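Local coordinates for addiction module toxin RelE (Helicobacter pylori, PDB 4LTT), which probably acts as an mRNA-cleaving endonuclease, the toxin half of a type II toxin-antitoxin system of the RelE family, YafQ subfamily, at residues 64-68 and 80-84; 1-5 and 71-76; 40-46 and 57-61. One frame throughout, in Å; residues are numbered along the deposited sequence.

Interaction 1. Residues 64-68 and 80-84; sequences DVLLV and RLGSH
L66 and G82 form a hydrogen-bonded pair in the antiparallel β hairpin of strands 65-72 and 75-82, at the centre of the mixed sheet of this RelE-family toxin. L66 N donates to G82 O at 2.8 Å and G82 N returns the bond to L66 O at 2.9 Å. Further along, V68 N donates to R80 O at 3.0 Å, whereas the reciprocal bond from R80 N to V68 O is weak. The L66 side chain reaches across G82 to the start of helix 84-88. Its CB lies 3.5 Å from G82 O, and CG, set beside its own backbone N by chi1 of -52°, stays near that same oxygen. CD1 comes within 3.9 Å of H84 N, while CD2 turns to the H60 ring. L66 thus packs against the backbone and CB of H84, the predicted proton donor, which is known to bind copper although no metal is bound here. On the face carrying L67 and L81, L81 CD1 meets V65 CG1 at 3.6 Å, and F10, F14 and L17 of helix 8-19 cover L81. S83 occupies the N-cap of helix 84-88. One water donates to D64 OD1 (3.1 Å) and accepts from H84 N (2.9 Å).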
# COMPACT_ATOMS: atom_id res chain seq x y z
N ASP A 64 8.20 8.57 3.01
CA ASP A 64 8.77 7.95 1.83
C ASP A 64 8.33 6.52 1.63
O ASP A 64 8.98 5.78 0.91
CB ASP A 64 10.30 7.97 1.89
CG ASP A 64 10.86 9.33 1.68
OD1 ASP A 64 10.23 10.14 0.97
OD2 ASP A 64 12.00 9.54 2.15
N VAL A 65 7.26 6.10 2.33
CA VAL A 65 6.75 4.73 2.15
C VAL A 65 5.24 4.80 1.85
O VAL A 65 4.46 5.06 2.78
CB VAL A 65 7.04 3.84 3.35
CG1 VAL A 65 6.52 2.45 2.98
CG2 VAL A 65 8.52 3.71 3.61
N LEU A 66 4.91 4.60 0.59
CA LEU A 66 3.55 4.64 0.11
C LEU A 66 3.08 3.26 -0.16
O LEU A 66 3.85 2.46 -0.70
CB LEU A 66 3.49 5.46 -1.17
CG LEU A 66 4.11 6.85 -1.11
CD1 LEU A 66 4.05 7.47 -2.47
CD2 LEU A 66 3.52 7.71 -0.08
N LEU A 67 1.84 2.95 0.20
CA LEU A 67 1.21 1.67 -0.13
C LEU A 67 0.22 1.93 -1.29
O LEU A 67 -0.68 2.79 -1.17
CB LEU A 67 0.47 1.16 1.11
CG LEU A 67 -0.38 -0.11 0.85
CD1 LEU A 67 0.51 -1.31 0.54
CD2 LEU A 67 -1.30 -0.38 2.04
N VAL A 68 0.33 1.16 -2.36
CA VAL A 68 -0.61 1.20 -3.49
C VAL A 68 -1.43 -0.05 -3.42
O VAL A 68 -0.83 -1.17 -3.33
CB VAL A 68 0.12 1.36 -4.82
CG1 VAL A 68 -0.89 1.34 -5.97
CG2 VAL A 68 0.91 2.67 -4.85
N ARG A 80 2.20 -2.20 -4.40
CA ARG A 80 3.55 -1.67 -4.26
C ARG A 80 3.64 -1.11 -2.87
O ARG A 80 2.66 -0.69 -2.24
CB ARG A 80 3.82 -0.44 -5.21
CG ARG A 80 3.83 -0.70 -6.70
CD ARG A 80 4.87 -1.71 -7.06
NE ARG A 80 6.24 -1.35 -6.65
CZ ARG A 80 7.17 -0.71 -7.34
NH1 ARG A 80 6.92 -0.28 -8.58
NH2 ARG A 80 8.41 -0.60 -6.85
N LEU A 81 4.89 -1.01 -2.38
CA LEU A 81 5.18 -0.39 -1.10
C LEU A 81 6.54 0.26 -1.24
O LEU A 81 7.57 -0.42 -1.34
CB LEU A 81 5.23 -1.47 -0.04
CG LEU A 81 5.47 -0.95 1.41
CD1 LEU A 81 4.23 -0.20 1.96
CD2 LEU A 81 5.84 -2.14 2.34
N GLY A 82 6.60 1.57 -1.28
CA GLY A 82 7.94 2.20 -1.47
C GLY A 82 7.79 3.69 -1.69
O GLY A 82 6.75 4.29 -1.45
N SER A 83 8.88 4.34 -2.10
CA SER A 83 8.90 5.78 -2.24
C SER A 83 8.12 6.24 -3.49
O SER A 83 7.94 5.50 -4.42
CB SER A 83 10.33 6.32 -2.35
OG SER A 83 10.89 5.93 -3.53
N HIS A 84 7.79 7.51 -3.51
CA HIS A 84 7.20 8.10 -4.69
C HIS A 84 8.07 7.87 -5.92
O HIS A 84 7.59 7.46 -6.96
CB HIS A 84 7.01 9.56 -4.44
CG HIS A 84 6.56 10.30 -5.64
ND1 HIS A 84 5.30 10.22 -6.13
CD2 HIS A 84 7.22 11.18 -6.39
CE1 HIS A 84 5.20 11.00 -7.18
NE2 HIS A 84 6.35 11.62 -7.34
O HOH W 1 8.28 9.22 -1.19

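Interaction 2. Residues 1-5 and 71-76; sequences MLKLN and VKDDEL
K3 pairs with E75, and L4 with L76, in a short parallel ladder of three backbone bonds: K3 N to D74 O (3.0 Å), L76 N to K3 O (2.8 Å) and N5 N to L76 O (2.9 Å). The N5 side chain adds a fourth link, ND2 donating to E75 OE1 at 3.0 Å along a nearly straight path (175°). The oxygen lies in the amide plane, but the donor approaches from above the carboxylate plane, the two flat groups being turned 72° apart. With CG anti to the backbone N (chi1 -178°), the amide is directed at E75. K3 runs alongside E75, its CE 3.7 Å from E75 OE2, with the opposite charges near but not in contact. In the fold, this is where the N-terminal strand joins the sheet edge, parallel to the second strand of a hairpin whose type I' turn spans K72 to E75. L2 forks beside the hairpin end: CD1 meets V71 CG2 at 3.7 Å, the side chains crossing at about a right angle, and CD2 rests 3.5 Å from D74 C. On the L4 face, L4 CD2 lies 4.0 Å from L76 CD2, and L34 and R35 of helix 25-35 pack on L76. A water donates to both M1 O and D74 OD2.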
# COMPACT_ATOMS: atom_id res chain seq x y z
N MET A 1 -13.64 -10.59 6.66
CA MET A 1 -12.77 -9.48 6.07
C MET A 1 -12.39 -9.81 4.66
O MET A 1 -12.45 -10.98 4.27
CB MET A 1 -11.44 -9.47 6.79
CG MET A 1 -11.43 -9.00 8.18
SD MET A 1 -9.66 -9.00 8.60
CE MET A 1 -10.07 -9.22 10.30
N LEU A 2 -11.86 -8.83 3.87
CA LEU A 2 -11.29 -9.12 2.58
C LEU A 2 -10.16 -10.10 2.66
O LEU A 2 -9.38 -10.10 3.61
CB LEU A 2 -10.82 -7.82 1.94
CG LEU A 2 -11.90 -6.79 1.57
CD1 LEU A 2 -11.23 -5.44 1.33
CD2 LEU A 2 -12.69 -7.27 0.40
N LYS A 3 -10.05 -10.95 1.63
CA LYS A 3 -8.88 -11.82 1.50
C LYS A 3 -7.70 -11.01 1.05
O LYS A 3 -7.86 -10.16 0.16
CB LYS A 3 -9.19 -12.84 0.41
CG LYS A 3 -8.14 -13.90 0.20
CD LYS A 3 -8.78 -14.96 -0.70
CE LYS A 3 -7.88 -15.44 -1.83
NZ LYS A 3 -6.76 -16.24 -1.25
N LEU A 4 -6.53 -11.24 1.54
CA LEU A 4 -5.34 -10.53 1.09
C LEU A 4 -4.75 -11.12 -0.10
O LEU A 4 -4.67 -12.37 -0.25
CB LEU A 4 -4.29 -10.63 2.15
CG LEU A 4 -4.18 -9.62 3.16
CD1 LEU A 4 -3.00 -9.84 4.15
CD2 LEU A 4 -3.93 -8.21 2.50
N ASN A 5 -4.38 -10.33 -1.04
CA ASN A 5 -3.66 -10.72 -2.20
C ASN A 5 -2.38 -9.90 -2.31
O ASN A 5 -2.42 -8.76 -2.69
CB ASN A 5 -4.57 -10.60 -3.41
CG ASN A 5 -3.91 -11.03 -4.70
OD1 ASN A 5 -2.70 -11.16 -4.78
ND2 ASN A 5 -4.72 -11.22 -5.74
N VAL A 71 -9.16 -2.56 -3.57
CA VAL A 71 -10.19 -3.51 -3.14
C VAL A 71 -10.93 -3.95 -4.41
O VAL A 71 -11.48 -3.09 -5.13
CB VAL A 71 -11.13 -2.83 -2.15
CG1 VAL A 71 -12.35 -3.73 -1.85
CG2 VAL A 71 -10.44 -2.53 -0.87
N LYS A 72 -10.92 -5.22 -4.70
CA LYS A 72 -11.65 -5.68 -5.88
C LYS A 72 -12.18 -7.07 -5.58
O LYS A 72 -11.42 -7.95 -5.21
CB LYS A 72 -10.75 -5.74 -7.07
CG LYS A 72 -11.43 -6.28 -8.31
CD LYS A 72 -10.57 -6.28 -9.51
CE LYS A 72 -11.36 -6.80 -10.70
NZ LYS A 72 -10.50 -6.73 -11.93
N ASP A 73 -13.48 -7.33 -5.83
CA ASP A 73 -14.00 -8.77 -5.80
C ASP A 73 -13.55 -9.67 -4.59
O ASP A 73 -13.06 -10.73 -4.68
CB ASP A 73 -13.68 -9.49 -7.04
CG ASP A 73 -14.27 -8.83 -8.26
OD1 ASP A 73 -15.32 -8.15 -8.11
OD2 ASP A 73 -13.64 -9.02 -9.29
N ASP A 74 -13.73 -9.10 -3.50
CA ASP A 74 -13.48 -9.71 -2.19
C ASP A 74 -12.02 -9.85 -1.80
O ASP A 74 -11.75 -10.55 -0.81
CB ASP A 74 -14.22 -11.01 -1.97
CG ASP A 74 -14.67 -11.16 -0.49
OD1 ASP A 74 -15.10 -10.20 0.14
OD2 ASP A 74 -14.59 -12.31 0.05
N GLU A 75 -11.14 -9.17 -2.51
CA GLU A 75 -9.72 -9.12 -2.14
C GLU A 75 -9.28 -7.73 -1.84
O GLU A 75 -9.76 -6.74 -2.47
CB GLU A 75 -8.84 -9.70 -3.28
CG GLU A 75 -9.05 -11.17 -3.57
CD GLU A 75 -8.05 -11.63 -4.62
OE1 GLU A 75 -7.70 -10.90 -5.57
OE2 GLU A 75 -7.52 -12.77 -4.43
N LEU A 76 -8.31 -7.63 -0.92
CA LEU A 76 -7.49 -6.46 -0.82
C LEU A 76 -6.17 -6.78 -1.49
O LEU A 76 -5.45 -7.67 -1.04
CB LEU A 76 -7.25 -6.12 0.67
CG LEU A 76 -6.22 -4.96 0.85
CD1 LEU A 76 -6.73 -3.67 0.25
CD2 LEU A 76 -5.98 -4.76 2.28
O HOH W 2 -13.43 -12.89 2.52

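Interaction 3. Residues 40-46 and 57-61; sequences LDPQFQD and RECHI
The carboxamide of Q45 is stacked on one face of the H60 imidazole, the two planes only 24° apart. Q45 OE1 lies 3.6 Å from H60 CE1, and Q45 NE2 is 3.8 Å from H60 CD2, so the amide spreads across the ring, its NE2 toward the rim, instead of touching with a single atom. The Q45 chain is extended beyond CG, and its CB already contacts H60 ND1, so the side chain runs obliquely across the histidine. The backbones are tied beside this stack by H60 N, which donates to F44 O at 2.7 Å. H60 O faces back toward the loop, where the edge of the F44 ring meets it, CD1 at 3.2 Å, and where a water donates to both this oxygen and Q43 O. At the other end of the contact D46 and R57 form a salt bridge. D46 CG is anti to the backbone N (chi1 -173°), which carries the carboxylate to R57. R57 NH2 donates to D46 OD2 at 2.9 Å; OD2 lies close to the guanidinium plane, whereas the nitrogen stands 63° above the carboxylate plane. R57 NE makes a weak bond to the same oxygen. Both groups also bind the hydroxyl of Y69, D46 through OD1 and R57 through NE, so that tyrosine braces the pair. Between the two ends, D46 CA makes a CH···O contact of 3.3 Å with E58 O, and L40 CD1 packs on C59 CB at 3.8 Å. E58 itself is known to bind copper, absent here. The 3-10 turn at 42-44 and its following loop lie against strand 57-60 and lead into outermost strand 47-48. Helix 25-35 packs V26 and V30 against F44, and V30 also against C59; along the other edge of strand 57-60, strand 65-72 brings L66 to E58 and H60 and L67 to C59.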
# COMPACT_ATOMS: atom_id res chain seq x y z
N LEU A 40 -9.24 5.17 6.69
CA LEU A 40 -7.98 5.48 7.32
C LEU A 40 -8.01 6.93 7.90
O LEU A 40 -8.71 7.81 7.43
CB LEU A 40 -6.88 5.35 6.32
CG LEU A 40 -6.61 3.94 5.81
CD1 LEU A 40 -5.53 3.93 4.78
CD2 LEU A 40 -6.13 3.03 6.96
N ASP A 41 -7.26 7.13 8.97
CA ASP A 41 -7.25 8.44 9.61
C ASP A 41 -6.37 9.41 8.80
O ASP A 41 -5.71 9.01 7.86
CB ASP A 41 -6.85 8.33 11.02
CG ASP A 41 -5.46 8.13 11.17
OD1 ASP A 41 -5.09 7.06 11.67
OD2 ASP A 41 -4.65 9.09 10.87
N PRO A 42 -6.39 10.71 9.11
CA PRO A 42 -5.91 11.70 8.18
C PRO A 42 -4.43 11.67 7.93
O PRO A 42 -4.03 12.11 6.84
CB PRO A 42 -6.33 13.05 8.84
CG PRO A 42 -7.51 12.68 9.65
CD PRO A 42 -7.11 11.37 10.26
N GLN A 43 -3.65 11.15 8.83
CA GLN A 43 -2.26 11.07 8.60
C GLN A 43 -1.89 10.21 7.38
O GLN A 43 -0.85 10.41 6.86
CB GLN A 43 -1.48 10.65 9.88
CG GLN A 43 -1.94 9.36 10.50
CD GLN A 43 -1.56 9.20 11.96
OE1 GLN A 43 -2.25 8.51 12.70
NE2 GLN A 43 -0.42 9.82 12.38
N PHE A 44 -2.81 9.29 7.01
CA PHE A 44 -2.46 8.30 5.97
C PHE A 44 -2.66 8.91 4.61
O PHE A 44 -2.29 8.29 3.59
CB PHE A 44 -3.23 7.03 6.20
CG PHE A 44 -2.74 6.31 7.41
CD1 PHE A 44 -1.50 5.79 7.45
CD2 PHE A 44 -3.50 6.31 8.58
CE1 PHE A 44 -0.97 5.13 8.59
CE2 PHE A 44 -2.99 5.64 9.72
CZ PHE A 44 -1.72 5.11 9.74
N GLN A 45 -3.31 10.07 4.47
CA GLN A 45 -3.49 10.68 3.11
C GLN A 45 -4.02 9.71 2.10
O GLN A 45 -3.62 9.69 0.94
CB GLN A 45 -2.20 11.29 2.60
CG GLN A 45 -1.73 12.46 3.50
CD GLN A 45 -0.44 13.03 2.93
OE1 GLN A 45 -0.38 13.38 1.76
NE2 GLN A 45 0.59 13.07 3.73
N ASP A 46 -5.02 8.95 2.52
CA ASP A 46 -5.58 7.88 1.66
C ASP A 46 -6.40 8.50 0.50
O ASP A 46 -7.21 9.44 0.75
CB ASP A 46 -6.48 6.96 2.50
CG ASP A 46 -6.92 5.78 1.73
OD1 ASP A 46 -6.07 5.08 1.23
OD2 ASP A 46 -8.15 5.54 1.61
N ARG A 57 -5.60 2.82 -5.31
CA ARG A 57 -5.54 3.87 -4.28
C ARG A 57 -4.15 3.89 -3.68
O ARG A 57 -3.36 2.93 -3.80
CB ARG A 57 -6.58 3.57 -3.16
CG ARG A 57 -8.03 3.60 -3.69
CD ARG A 57 -9.05 3.38 -2.53
NE ARG A 57 -9.04 4.45 -1.57
CZ ARG A 57 -9.62 5.62 -1.70
NH1 ARG A 57 -10.32 5.89 -2.82
NH2 ARG A 57 -9.43 6.55 -0.79
N GLU A 58 -3.88 4.94 -2.93
CA GLU A 58 -2.54 5.15 -2.33
C GLU A 58 -2.76 5.71 -0.89
O GLU A 58 -3.60 6.60 -0.71
CB GLU A 58 -1.77 6.23 -3.13
CG GLU A 58 -0.34 6.47 -2.59
CD GLU A 58 0.18 7.83 -3.06
OE1 GLU A 58 0.67 7.86 -4.19
OE2 GLU A 58 0.08 8.86 -2.38
N CYS A 59 -1.98 5.18 0.07
CA CYS A 59 -1.92 5.81 1.37
C CYS A 59 -0.44 5.91 1.74
O CYS A 59 0.44 5.29 1.13
CB CYS A 59 -2.76 5.08 2.40
SG CYS A 59 -2.24 3.43 2.78
N HIS A 60 -0.20 6.76 2.72
CA HIS A 60 1.21 6.99 3.19
C HIS A 60 1.45 6.28 4.48
O HIS A 60 0.84 6.66 5.50
CB HIS A 60 1.39 8.43 3.54
CG HIS A 60 1.64 9.31 2.43
ND1 HIS A 60 0.84 9.47 1.43
CD2 HIS A 60 2.66 10.26 2.28
CE1 HIS A 60 1.33 10.44 0.62
NE2 HIS A 60 2.44 10.89 1.16
N ILE A 61 2.29 5.31 4.47
CA ILE A 61 2.71 4.61 5.72
C ILE A 61 3.74 5.44 6.49
O ILE A 61 3.65 5.56 7.73
CB ILE A 61 3.20 3.22 5.38
CG1 ILE A 61 2.21 2.43 4.53
CG2 ILE A 61 3.59 2.42 6.67
CD1 ILE A 61 0.84 2.18 5.11
O HOH W 3 1.54 8.74 7.43

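In the fold
All three contacts reach one mixed sheet. Interactions 1 and 3 are neighbours, their centres 11 Å apart, and meet directly: L67 N lies 2.9 Å from C59 O, a probable hydrogen bond between strands 65-72 and 57-60, and L66 CD1 lies 3.8 Å from E58 OE1. Together they bring up the two known copper ligands, H84 from interaction 1 and E58 from interaction 3, whose side chains are about 6 Å apart; H84 is also the predicted proton donor. Interaction 2 shares the hairpin strands with interaction 1 but lies at its turn end, 19 Å away between centres and across the centre of the chain; its L76 side chain is about 12 Å from that of E58.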